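Local atomic coordinates of alpha-catenin-like protein hmp-1 (Caenorhabditis elegans, PDB entry 5H5M), a protein that binds beta-catenin, cadherin and actin filaments in the core cadherin-catenin complex of adherens junctions and is required for cell migration and shape changes in the embryo. Residues D239-S244 with D292-E297; N16-D21 with A98-R103; I131-A136 with E143-R148; A46-A51 with A163-Q168. One frame throughout, in Å; residues are numbered along the deposited sequence.

Contact 1. Residues D239-S244 with D292-E297; sequences DFLAVS and DVVDAE
Leu241 and Val294 meet methyl against methyl between two helices that run roughly antiparallel, their side chains crossing at about a right angle. From CB the leucine takes CG anti to its carbonyl carbon (chi1 -64°), and the touching is done by its two methyls: CD2 lies 3.9 Å from Val294 CG2, and CD1 is 4.2 Å from the same methyl, so the fork of the leucine straddles one branch of the valine. Beside it, the preceding residue Phe240 brings ring atom CE2 to 4.0 Å from Val293 CG2, which approaches the ring at a slant. The ring is also backed by its own helix, since Ser244 OG lies 3.4 Å above the plane of the Phe240 ring, toward the rim. That hydroxyl bonds to Phe240 O at 2.7 Å, coming from above the carbonyl plane, while Ser244 N reaches the same oxygen from the opposite face, which satisfies a buried polar group beside an apolar seam. Val294 also packs on Val310 and Val314 of helix 305-339 and on Ile369 of helix 345-374, where Leu241 touches Leu373; helices 237-260 and 276-300 thus share an interior with these two, as in a four-helix bundle.

Contact 2. Residues N16-D21 with A98-R103; sequences NRIEID and AEVHKR
The His101 imidazole takes a carboxylate oxygen of Glu19 at its edge, in the ring plane, with Glu19 OE2 3.1 Å from His101 CE1; the two planes stand 72° apart. That oxygen faces a ring carbon, while the ring nitrogen NE2 hydrogen-bonds to the carbonyl O of Gln15, which helps hold the ring in this rotation. The nearby carboxylate may favour the protonated imidazole. Ile18 CD1 comes obliquely, 3.6 Å from His101 CD2, and also lies 3.6 Å from Val100 CG1. Ile18 reaches both because CG1 stands between its backbone N and carbonyl carbon (chi1 60°), with the chain then extended. Were His101 an alanine, the Gln15 carbonyl would probably lose its donor and Ile18 the cover on one flank. Away from the contact, the Arg103 guanidinium grips Glu99 OE2 side-on through NE and NH2, in its own plane, with Lys102 NZ 3.7 Å above one face of that guanidinium. Helix 56-80 backs the apolar centre: Leu76 touches Ile18, Leu69 touches Val100, and Tyr80 OH hydrogen-bonds to Ile18 O and Ile20 N. The chain at the C-terminal end of helix 6-17 is thereby fastened between helices 56-80 and 92-122.

Contact 3. Residues I131-A136 with E143-R148; sequences ILLIEA and ENTRYR
Leu133 and Arg148 mark the closest pairing of two short helical segments that run antiparallel at 157°, their axes 8.4 Å apart, in a helical hairpin with a tight connection. The small Ala136 lets the helices come close, its CB 3.8 Å from Asn144 CB; further along, Leu133 CA lies 3.7 Å from Arg148 CB. Leu133 CD1 meets the Thr145 backbone, 3.4 Å from Thr145 O, and lies 3.8 Å from Thr145 CG2. Thr145 OG1 touches the Ala136 carbonyl without bonding to it; its hydrogen bond goes to His141 O in the connection. Bent at chi2 (-56°), Arg148 reaches across to the other helix and lays its guanidinium against Leu132, whose CD1 stands 3.5 Å above the centre of one face. The opposite face is covered by Tyr147 CE2, 3.8 Å away, the tyrosine arriving edge-first. With a serine in place of Arg148, Leu132 CD1 and the Tyr147 edge are likely to lose the flat layer between them. No hydrogen bond or salt bridge crosses between the segments, so this hairpin is held by shape and apolar contact, with the arginine contributing the two flat faces of its guanidinium rather than its N-H groups.

Contact 4. Residues A46-A51 with A163-Q168; sequences ASIADA and ARLSCQ
The carbonyl oxygen of Ile48, the residue that carries this contact, is met by two donors: the hydroxyl of Thr54 bonds to it, and Ala51 N reaches Ile48 O weakly at 3.4 Å. Ala51 lies in the turn after helix 27-49, Thr54 in the linker to helix 56-80. In the all-helical M domain of this vinculin/alpha-catenin family member, the contact joins that helix end to the end of helix 142-166. The last turn of helix 27-49 is closed by a short bond of 2.6 Å from Asp50 N to Ala46 O, after which Asp50 leaves helical geometry and its carboxylate forms a salt bridge with Lys59. Across the interface, weak backbone bonds link residues three apart, such as Gln168 N to Leu165 O at 3.5 Å, and Gln168 also pairs through its backbone with Ile8. The side chains meet sparsely. Leu165 sends CD1 toward Ile48 CG1, 4.4 Å away, a loose apolar touch. Both residues also lean on helix 92-122, Ile48 on Ala114 and Leu165 on His118, so this third helix touches both ends and bridges them. Arg164, turned to another side, pairs with Glu187 of helix 173-202. The Gln168 and Ile48 side chains run alongside each other, pointing opposite ways, the glutamine chain extended beyond CG. The isoleucine reaches it by an extended branch (chi2 176°), and the amide oxygen rests against two carbons of that branch: Gln168 OE1 lies 4.0 Å from Ile48 CD1 and 4.1 Å from Ile48 CG1.

From the N terminus, residues 16-21 open contact 2 and 46-51 open contact 4 before 98-103 closes the first, so the two loops cross; contact 2 joins the end of helix 6-17 to helix 92-122. Contact 3 is a local hairpin of helices 128-137 and 142-166, entirely within the loop that contact 4 completes when 163-168, on the same helix 142-166, meets the end of helix 27-49. Contact 1 follows in series, joining helices 237-260 and 276-300. The centres of contacts 2 and 3 lie about 54 Å apart on opposite sides of the chain's centre; contact 4 sits between them along the domain, and contact 1, about 21 Å from contact 4 centre to centre, belongs to the C-terminal helices.

Contact 1. Residues D239-S244 with D292-E297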
loop_
_atom_site.group_PDB
_atom_site.type_symbol
_atom_site.label_atom_id
_atom_site.label_comp_id
_atom_site.label_asym_id
_atom_site.label_seq_id
_atom_site.Cartn_x
_atom_site.Cartn_y
_atom_site.Cartn_z
ATOM N N ASP A 239 4.343 -4.412 8.072
ATOM C CA ASP A 239 3.512 -3.290 7.643
ATOM C C ASP A 239 2.552 -3.719 6.538
ATOM O O ASP A 239 1.355 -3.414 6.585
ATOM C CB ASP A 239 4.371 -2.124 7.152
ATOM C CG ASP A 239 5.097 -1.420 8.277
ATOM O OD1 ASP A 239 4.650 -1.532 9.437
ATOM O OD2 ASP A 239 6.110 -0.748 7.997
ATOM N N PHE A 240 3.076 -4.439 5.551
ATOM C CA PHE A 240 2.249 -4.832 4.422
ATOM C C PHE A 240 1.125 -5.767 4.851
ATOM O O PHE A 240 -0.005 -5.622 4.402
ATOM C CB PHE A 240 3.081 -5.495 3.326
ATOM C CG PHE A 240 2.288 -5.800 2.089
ATOM C CD1 PHE A 240 1.998 -4.799 1.176
ATOM C CD2 PHE A 240 1.805 -7.078 1.852
ATOM C CE1 PHE A 240 1.256 -5.067 0.043
ATOM C CE2 PHE A 240 1.064 -7.354 0.719
ATOM C CZ PHE A 240 0.786 -6.346 -0.185
ATOM N N LEU A 241 1.435 -6.714 5.730
ATOM C CA LEU A 241 0.440 -7.672 6.188
ATOM C C LEU A 241 -0.580 -7.023 7.120
ATOM O O LEU A 241 -1.759 -7.376 7.097
ATOM C CB LEU A 241 1.117 -8.852 6.887
ATOM C CG LEU A 241 2.037 -9.703 6.009
ATOM C CD1 LEU A 241 2.500 -10.927 6.768
ATOM C CD2 LEU A 241 1.349 -10.105 4.710
ATOM N N ALA A 242 -0.126 -6.074 7.936
ATOM C CA ALA A 242 -1.010 -5.391 8.877
ATOM C C ALA A 242 -2.003 -4.496 8.139
ATOM O O ALA A 242 -3.185 -4.448 8.481
ATOM C CB ALA A 242 -0.200 -4.575 9.880
ATOM N N VAL A 243 -1.514 -3.791 7.124
ATOM C CA VAL A 243 -2.361 -2.939 6.300
ATOM C C VAL A 243 -3.278 -3.782 5.409
ATOM O O VAL A 243 -4.462 -3.474 5.264
ATOM C CB VAL A 243 -1.516 -1.980 5.431
ATOM C CG1 VAL A 243 -2.372 -1.311 4.369
ATOM C CG2 VAL A 243 -0.832 -0.936 6.303
ATOM N N SER A 244 -2.733 -4.849 4.830
ATOM C CA SER A 244 -3.526 -5.762 4.006
ATOM C C SER A 244 -4.714 -6.310 4.787
ATOM O O SER A 244 -5.840 -6.330 4.289
ATOM C CB SER A 244 -2.673 -6.921 3.488
ATOM O OG SER A 244 -1.766 -6.486 2.491
ATOM N N ASP A 292 1.818 -13.747 -2.674
ATOM C CA ASP A 292 3.042 -13.475 -3.431
ATOM C C ASP A 292 4.183 -13.003 -2.537
ATOM O O ASP A 292 5.307 -13.499 -2.624
ATOM C CB ASP A 292 2.789 -12.421 -4.510
ATOM C CG ASP A 292 1.960 -12.948 -5.659
ATOM O OD1 ASP A 292 1.891 -14.184 -5.827
ATOM O OD2 ASP A 292 1.384 -12.123 -6.400
ATOM N N VAL A 293 3.877 -12.040 -1.674
ATOM C CA VAL A 293 4.881 -11.372 -0.857
ATOM C C VAL A 293 5.431 -12.283 0.239
ATOM O O VAL A 293 6.620 -12.243 0.550
ATOM C CB VAL A 293 4.296 -10.081 -0.238
ATOM C CG1 VAL A 293 5.230 -9.494 0.797
ATOM C CG2 VAL A 293 4.015 -9.057 -1.330
ATOM N N VAL A 294 4.576 -13.120 0.812
ATOM C CA VAL A 294 5.016 -14.013 1.880
ATOM C C VAL A 294 5.776 -15.211 1.309
ATOM O O VAL A 294 6.785 -15.637 1.876
ATOM C CB VAL A 294 3.833 -14.502 2.739
ATOM C CG1 VAL A 294 4.321 -15.441 3.814
ATOM C CG2 VAL A 294 3.117 -13.320 3.375
ATOM N N ASP A 295 5.298 -15.740 0.186
ATOM C CA ASP A 295 5.989 -16.830 -0.505
ATOM C C ASP A 295 7.409 -16.432 -0.908
ATOM O O ASP A 295 8.359 -17.197 -0.715
ATOM C CB ASP A 295 5.204 -17.271 -1.745
ATOM C CG ASP A 295 4.237 -18.405 -1.452
ATOM O OD1 ASP A 295 3.585 -18.894 -2.399
ATOM O OD2 ASP A 295 4.138 -18.816 -0.278
ATOM N N ALA A 296 7.549 -15.235 -1.468
ATOM C CA ALA A 296 8.860 -14.733 -1.867
ATOM C C ALA A 296 9.774 -14.565 -0.654
ATOM O O ALA A 296 10.953 -14.906 -0.708
ATOM C CB ALA A 296 8.720 -13.412 -2.616
ATOM N N GLU A 297 9.218 -14.050 0.440
ATOM C CA GLU A 297 9.977 -13.847 1.674
ATOM C C GLU A 297 10.551 -15.155 2.215
ATOM O O GLU A 297 11.680 -15.195 2.696
ATOM C CB GLU A 297 9.095 -13.188 2.737
ATOM C CG GLU A 297 9.828 -12.817 4.017
ATOM C CD GLU A 297 10.431 -11.423 3.972
ATOM O OE1 GLU A 297 10.329 -10.760 2.917
ATOM O OE2 GLU A 297 10.999 -10.989 4.998
#

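Contact 2. Residues N16-D21 with A98-R103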
loop_
_atom_site.group_PDB
_atom_site.type_symbol
_atom_site.label_atom_id
_atom_site.label_comp_id
_atom_site.label_asym_id
_atom_site.label_seq_id
_atom_site.Cartn_x
_atom_site.Cartn_y
_atom_site.Cartn_z
ATOM N N ASN A 16 19.526 11.043 16.260
ATOM C CA ASN A 16 20.897 11.116 16.753
ATOM C C ASN A 16 21.283 12.541 17.132
ATOM O O ASN A 16 22.054 12.752 18.067
ATOM C CB ASN A 16 21.875 10.571 15.711
ATOM C CG ASN A 16 21.738 9.075 15.509
ATOM O OD1 ASN A 16 21.594 8.317 16.470
ATOM N ND2 ASN A 16 21.783 8.641 14.254
ATOM N N ARG A 17 20.740 13.512 16.402
ATOM C CA ARG A 17 21.037 14.920 16.644
ATOM C C ARG A 17 20.587 15.362 18.032
ATOM O O ARG A 17 21.221 16.217 18.651
ATOM C CB ARG A 17 20.376 15.805 15.582
ATOM C CG ARG A 17 20.915 15.620 14.171
ATOM C CD ARG A 17 22.418 15.843 14.106
ATOM N NE ARG A 17 22.806 17.205 14.471
ATOM C CZ ARG A 17 22.999 18.189 13.598
ATOM N NH1 ARG A 17 22.838 17.969 12.300
ATOM N NH2 ARG A 17 23.353 19.395 14.022
ATOM N N ILE A 18 19.495 14.777 18.519
ATOM C CA ILE A 18 18.937 15.161 19.814
ATOM C C ILE A 18 19.745 14.591 20.973
ATOM O O ILE A 18 19.519 14.945 22.130
ATOM C CB ILE A 18 17.479 14.702 19.963
ATOM C CG1 ILE A 18 17.391 13.180 19.845
ATOM C CG2 ILE A 18 16.594 15.392 18.934
ATOM C CD1 ILE A 18 16.005 12.633 20.039
ATOM N N GLU A 19 20.680 13.700 20.659
ATOM C CA GLU A 19 21.565 13.136 21.670
ATOM C C GLU A 19 22.896 13.877 21.676
ATOM O O GLU A 19 23.843 13.487 20.994
ATOM C CB GLU A 19 21.778 11.642 21.429
ATOM C CG GLU A 19 20.547 10.802 21.717
ATOM C CD GLU A 19 20.746 9.336 21.393
ATOM O OE1 GLU A 19 21.549 9.027 20.487
ATOM O OE2 GLU A 19 20.099 8.491 22.048
ATOM N N ILE A 20 22.948 14.955 22.449
ATOM C CA ILE A 20 24.146 15.774 22.566
ATOM C C ILE A 20 24.704 15.650 23.976
ATOM O O ILE A 20 23.949 15.452 24.926
ATOM C CB ILE A 20 23.847 17.259 22.264
ATOM C CG1 ILE A 20 22.892 17.385 21.075
ATOM C CG2 ILE A 20 25.132 18.038 22.020
ATOM C CD1 ILE A 20 22.355 18.787 20.869
ATOM N N ASP A 21 26.022 15.746 24.112
ATOM C CA ASP A 21 26.629 15.857 25.431
ATOM C C ASP A 21 26.106 17.129 26.087
ATOM O O ASP A 21 26.282 18.219 25.545
ATOM C CB ASP A 21 28.156 15.877 25.333
ATOM C CG ASP A 21 28.826 16.163 26.666
ATOM O OD1 ASP A 21 28.335 15.678 27.706
ATOM O OD2 ASP A 21 29.850 16.875 26.674
ATOM N N ALA A 98 14.427 9.837 25.531
ATOM C CA ALA A 98 13.616 8.639 25.343
ATOM C C ALA A 98 12.199 8.987 24.888
ATOM O O ALA A 98 11.611 8.283 24.064
ATOM C CB ALA A 98 13.573 7.820 26.625
ATOM N N GLU A 99 11.658 10.075 25.427
ATOM C CA GLU A 99 10.319 10.524 25.071
ATOM C C GLU A 99 10.247 10.940 23.602
ATOM O O GLU A 99 9.290 10.614 22.901
ATOM C CB GLU A 99 9.888 11.686 25.970
ATOM C CG GLU A 99 8.497 12.238 25.672
ATOM C CD GLU A 99 7.379 11.283 26.055
ATOM O OE1 GLU A 99 7.656 10.264 26.725
ATOM O OE2 GLU A 99 6.218 11.556 25.686
ATOM N N VAL A 100 11.266 11.659 23.143
ATOM C CA VAL A 100 11.327 12.088 21.752
ATOM C C VAL A 100 11.457 10.884 20.823
ATOM O O VAL A 100 10.766 10.802 19.805
ATOM C CB VAL A 100 12.503 13.053 21.501
ATOM C CG1 VAL A 100 12.544 13.466 20.040
ATOM C CG2 VAL A 100 12.384 14.277 22.393
ATOM N N HIS A 101 12.338 9.953 21.188
ATOM C CA HIS A 101 12.553 8.737 20.404
ATOM C C HIS A 101 11.275 7.924 20.261
ATOM O O HIS A 101 11.025 7.332 19.213
ATOM C CB HIS A 101 13.647 7.866 21.033
ATOM C CG HIS A 101 15.038 8.299 20.691
ATOM N ND1 HIS A 101 16.145 7.870 21.395
ATOM C CD2 HIS A 101 15.506 9.115 19.718
ATOM C CE1 HIS A 101 17.232 8.408 20.873
ATOM N NE2 HIS A 101 16.873 9.168 19.854
ATOM N N LYS A 102 10.465 7.900 21.317
ATOM C CA LYS A 102 9.205 7.167 21.282
ATOM C C LYS A 102 8.197 7.821 20.334
ATOM O O LYS A 102 7.467 7.131 19.621
ATOM C CB LYS A 102 8.608 7.055 22.685
ATOM C CG LYS A 102 7.606 5.921 22.827
ATOM C CD LYS A 102 6.283 6.412 23.388
ATOM C CE LYS A 102 6.464 7.056 24.754
ATOM N NZ LYS A 102 5.171 7.552 25.302
ATOM N N ARG A 103 8.157 9.151 20.329
ATOM C CA ARG A 103 7.266 9.879 19.429
ATOM C C ARG A 103 7.739 9.742 17.988
ATOM O O ARG A 103 6.934 9.554 17.076
ATOM C CB ARG A 103 7.182 11.357 19.819
ATOM C CG ARG A 103 6.729 11.593 21.246
ATOM C CD ARG A 103 5.321 11.070 21.479
ATOM N NE ARG A 103 4.967 11.103 22.895
ATOM C CZ ARG A 103 3.753 10.850 23.372
ATOM N NH1 ARG A 103 2.761 10.546 22.546
ATOM N NH2 ARG A 103 3.530 10.903 24.679
#

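Contact 3. Residues I131-A136 with E143-R148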
loop_
_atom_site.group_PDB
_atom_site.type_symbol
_atom_site.label_atom_id
_atom_site.label_comp_id
_atom_site.label_asym_id
_atom_site.label_seq_id
_atom_site.Cartn_x
_atom_site.Cartn_y
_atom_site.Cartn_z
ATOM N N ILE A 131 -5.500 -6.079 -19.562
ATOM C CA ILE A 131 -6.144 -7.233 -20.177
ATOM C C ILE A 131 -7.521 -6.869 -20.720
ATOM O O ILE A 131 -7.866 -7.228 -21.846
ATOM C CB ILE A 131 -6.273 -8.400 -19.179
ATOM C CG1 ILE A 131 -4.888 -8.917 -18.796
ATOM C CG2 ILE A 131 -7.108 -9.525 -19.769
ATOM C CD1 ILE A 131 -4.041 -9.315 -19.986
ATOM N N LEU A 132 -8.303 -6.146 -19.924
ATOM C CA LEU A 132 -9.619 -5.697 -20.365
ATOM C C LEU A 132 -9.498 -4.751 -21.555
ATOM O O LEU A 132 -10.349 -4.753 -22.448
ATOM C CB LEU A 132 -10.372 -5.014 -19.221
ATOM C CG LEU A 132 -10.864 -5.933 -18.101
ATOM C CD1 LEU A 132 -11.662 -5.148 -17.070
ATOM C CD2 LEU A 132 -11.690 -7.083 -18.666
ATOM N N LEU A 133 -8.439 -3.947 -21.566
ATOM C CA LEU A 133 -8.189 -3.033 -22.675
ATOM C C LEU A 133 -7.922 -3.810 -23.960
ATOM O O LEU A 133 -8.557 -3.564 -24.986
ATOM C CB LEU A 133 -7.010 -2.106 -22.359
ATOM C CG LEU A 133 -6.578 -1.133 -23.458
ATOM C CD1 LEU A 133 -7.755 -0.319 -23.961
ATOM C CD2 LEU A 133 -5.465 -0.211 -22.963
ATOM N N ILE A 134 -6.988 -4.754 -23.889
ATOM C CA ILE A 134 -6.598 -5.557 -25.043
ATOM C C ILE A 134 -7.767 -6.358 -25.611
ATOM O O ILE A 134 -7.949 -6.424 -26.826
ATOM C CB ILE A 134 -5.449 -6.523 -24.683
ATOM C CG1 ILE A 134 -4.220 -5.734 -24.238
ATOM C CG2 ILE A 134 -5.101 -7.424 -25.857
ATOM C CD1 ILE A 134 -2.998 -6.586 -24.008
ATOM N N GLU A 135 -8.560 -6.959 -24.728
ATOM C CA GLU A 135 -9.680 -7.791 -25.155
ATOM C C GLU A 135 -10.756 -6.968 -25.864
ATOM O O GLU A 135 -11.363 -7.431 -26.828
ATOM C CB GLU A 135 -10.279 -8.538 -23.960
ATOM C CG GLU A 135 -9.349 -9.586 -23.364
ATOM C CD GLU A 135 -10.011 -10.408 -22.272
ATOM O OE1 GLU A 135 -11.197 -10.157 -21.970
ATOM O OE2 GLU A 135 -9.346 -11.310 -21.716
ATOM N N ALA A 136 -10.981 -5.746 -25.392
ATOM C CA ALA A 136 -11.919 -4.842 -26.052
ATOM C C ALA A 136 -11.395 -4.446 -27.429
ATOM O O ALA A 136 -12.160 -4.348 -28.391
ATOM C CB ALA A 136 -12.162 -3.605 -25.200
ATOM N N GLU A 143 -16.200 1.674 -28.169
ATOM C CA GLU A 143 -16.688 2.304 -26.950
ATOM C C GLU A 143 -15.982 1.773 -25.704
ATOM O O GLU A 143 -15.654 2.537 -24.797
ATOM C CB GLU A 143 -18.200 2.102 -26.822
ATOM C CG GLU A 143 -19.018 2.766 -27.927
ATOM C CD GLU A 143 -19.055 1.953 -29.213
ATOM O OE1 GLU A 143 -18.376 0.906 -29.279
ATOM O OE2 GLU A 143 -19.766 2.360 -30.156
ATOM N N ASN A 144 -15.746 0.465 -25.664
ATOM C CA ASN A 144 -15.096 -0.151 -24.512
ATOM C C ASN A 144 -13.597 0.105 -24.483
ATOM O O ASN A 144 -13.018 0.290 -23.415
ATOM C CB ASN A 144 -15.359 -1.657 -24.485
ATOM C CG ASN A 144 -16.772 -1.992 -24.063
ATOM O OD1 ASN A 144 -17.463 -1.170 -23.461
ATOM N ND2 ASN A 144 -17.207 -3.211 -24.370
ATOM N N THR A 145 -12.969 0.109 -25.655
ATOM C CA THR A 145 -11.534 0.345 -25.737
ATOM C C THR A 145 -11.190 1.724 -25.180
ATOM O O THR A 145 -10.265 1.859 -24.385
ATOM C CB THR A 145 -11.012 0.223 -27.184
ATOM O OG1 THR A 145 -11.245 -1.105 -27.669
ATOM C CG2 THR A 145 -9.517 0.515 -27.237
ATOM N N ARG A 146 -11.954 2.737 -25.581
ATOM C CA ARG A 146 -11.716 4.098 -25.111
ATOM C C ARG A 146 -11.975 4.228 -23.613
ATOM O O ARG A 146 -11.259 4.949 -22.915
ATOM C CB ARG A 146 -12.578 5.092 -25.889
ATOM C CG ARG A 146 -12.260 5.115 -27.375
ATOM C CD ARG A 146 -12.594 6.451 -28.008
ATOM N NE ARG A 146 -12.322 6.446 -29.443
ATOM C CZ ARG A 146 -11.125 6.666 -29.980
ATOM N NH1 ARG A 146 -10.080 6.908 -29.202
ATOM N NH2 ARG A 146 -10.972 6.640 -31.296
ATOM N N TYR A 147 -12.996 3.532 -23.121
ATOM C CA TYR A 147 -13.257 3.494 -21.687
ATOM C C TYR A 147 -12.114 2.795 -20.953
ATOM O O TYR A 147 -11.569 3.328 -19.984
ATOM C CB TYR A 147 -14.585 2.791 -21.386
ATOM C CG TYR A 147 -14.841 2.625 -19.905
ATOM C CD1 TYR A 147 -15.163 3.718 -19.110
ATOM C CD2 TYR A 147 -14.743 1.380 -19.298
ATOM C CE1 TYR A 147 -15.387 3.575 -17.752
ATOM C CE2 TYR A 147 -14.966 1.228 -17.940
ATOM C CZ TYR A 147 -15.288 2.328 -17.173
ATOM O OH TYR A 147 -15.512 2.182 -15.823
ATOM N N ARG A 148 -11.751 1.605 -21.422
ATOM C CA ARG A 148 -10.679 0.835 -20.799
ATOM C C ARG A 148 -9.327 1.525 -20.979
ATOM O O ARG A 148 -8.435 1.375 -20.146
ATOM C CB ARG A 148 -10.631 -0.584 -21.369
ATOM C CG ARG A 148 -11.833 -1.439 -21.004
ATOM C CD ARG A 148 -12.024 -1.509 -19.500
ATOM N NE ARG A 148 -13.256 -2.206 -19.137
ATOM C CZ ARG A 148 -13.679 -2.370 -17.888
ATOM N NH1 ARG A 148 -12.968 -1.888 -16.879
ATOM N NH2 ARG A 148 -14.812 -3.015 -17.646
#

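Contact 4. Residues A46-A51 with A163-Q168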
loop_
_atom_site.group_PDB
_atom_site.type_symbol
_atom_site.label_atom_id
_atom_site.label_comp_id
_atom_site.label_asym_id
_atom_site.label_seq_id
_atom_site.Cartn_x
_atom_site.Cartn_y
_atom_site.Cartn_z
ATOM N N ALA A 46 3.365 16.193 6.812
ATOM C CA ALA A 46 2.100 16.825 6.466
ATOM C C ALA A 46 1.730 16.575 5.004
ATOM O O ALA A 46 0.562 16.371 4.682
ATOM C CB ALA A 46 2.161 18.319 6.751
ATOM N N SER A 47 2.728 16.595 4.125
ATOM C CA SER A 47 2.503 16.360 2.702
ATOM C C SER A 47 1.927 14.966 2.481
ATOM O O SER A 47 1.054 14.760 1.640
ATOM C CB SER A 47 3.803 16.527 1.911
ATOM O OG SER A 47 4.246 17.874 1.921
ATOM N N ILE A 48 2.426 14.015 3.256
ATOM C CA ILE A 48 1.937 12.649 3.212
ATOM C C ILE A 48 0.542 12.571 3.825
ATOM O O ILE A 48 -0.368 11.980 3.243
ATOM C CB ILE A 48 2.911 11.704 3.939
ATOM C CG1 ILE A 48 4.180 11.532 3.101
ATOM C CG2 ILE A 48 2.263 10.364 4.227
ATOM C CD1 ILE A 48 5.254 10.696 3.764
ATOM N N ALA A 49 0.375 13.190 4.990
ATOM C CA ALA A 49 -0.915 13.219 5.671
ATOM C C ALA A 49 -1.995 13.892 4.826
ATOM O O ALA A 49 -3.120 13.397 4.736
ATOM C CB ALA A 49 -0.787 13.927 7.018
ATOM N N ASP A 50 -1.649 15.017 4.204
ATOM C CA ASP A 50 -2.623 15.818 3.466
ATOM C C ASP A 50 -2.667 15.504 1.978
ATOM O O ASP A 50 -2.971 16.374 1.165
ATOM C CB ASP A 50 -2.345 17.308 3.653
ATOM C CG ASP A 50 -2.555 17.762 5.079
ATOM O OD1 ASP A 50 -3.419 17.178 5.765
ATOM O OD2 ASP A 50 -1.858 18.701 5.512
ATOM N N ALA A 51 -2.353 14.266 1.619
ATOM C CA ALA A 51 -2.657 13.783 0.282
ATOM C C ALA A 51 -4.118 13.353 0.283
ATOM O O ALA A 51 -4.579 12.737 1.244
ATOM C CB ALA A 51 -1.743 12.635 -0.110
ATOM N N ALA A 163 4.618 4.892 -6.512
ATOM C CA ALA A 163 6.027 4.510 -6.555
ATOM C C ALA A 163 6.930 5.657 -6.106
ATOM O O ALA A 163 7.855 5.460 -5.318
ATOM C CB ALA A 163 6.415 4.056 -7.957
ATOM N N ARG A 164 6.655 6.856 -6.609
ATOM C CA ARG A 164 7.457 8.024 -6.266
ATOM C C ARG A 164 7.236 8.455 -4.819
ATOM O O ARG A 164 8.160 8.933 -4.162
ATOM C CB ARG A 164 7.151 9.181 -7.221
ATOM C CG ARG A 164 7.696 8.953 -8.626
ATOM C CD ARG A 164 7.122 9.938 -9.639
ATOM N NE ARG A 164 7.779 9.804 -10.936
ATOM C CZ ARG A 164 7.255 10.204 -12.090
ATOM N NH1 ARG A 164 6.053 10.764 -12.121
ATOM N NH2 ARG A 164 7.932 10.037 -13.218
ATOM N N LEU A 165 6.013 8.276 -4.328
ATOM C CA LEU A 165 5.681 8.613 -2.947
ATOM C C LEU A 165 6.435 7.700 -1.982
ATOM O O LEU A 165 6.867 8.128 -0.912
ATOM C CB LEU A 165 4.167 8.510 -2.716
ATOM C CG LEU A 165 3.604 8.831 -1.325
ATOM C CD1 LEU A 165 3.550 10.328 -1.097
ATOM C CD2 LEU A 165 2.220 8.211 -1.133
ATOM N N SER A 166 6.602 6.441 -2.377
ATOM C CA SER A 166 7.278 5.446 -1.549
ATOM C C SER A 166 8.750 5.777 -1.295
ATOM O O SER A 166 9.289 5.479 -0.228
ATOM C CB SER A 166 7.175 4.066 -2.200
ATOM O OG SER A 166 5.822 3.675 -2.349
ATOM N N CYS A 167 9.391 6.394 -2.281
ATOM C CA CYS A 167 10.826 6.648 -2.229
ATOM C C CYS A 167 11.234 7.568 -1.076
ATOM O O CYS A 167 12.364 7.500 -0.593
ATOM C CB CYS A 167 11.295 7.235 -3.561
ATOM S SG CYS A 167 11.189 6.057 -4.938
ATOM N N GLN A 168 10.310 8.412 -0.629
ATOM C CA GLN A 168 10.583 9.352 0.456
ATOM C C GLN A 168 10.908 8.649 1.771
ATOM O O GLN A 168 11.576 9.216 2.633
ATOM C CB GLN A 168 9.389 10.283 0.680
ATOM C CG GLN A 168 8.770 10.847 -0.579
ATOM C CD GLN A 168 7.639 11.809 -0.269
ATOM O OE1 GLN A 168 7.485 12.254 0.870
ATOM N NE2 GLN A 168 6.838 12.131 -1.279
#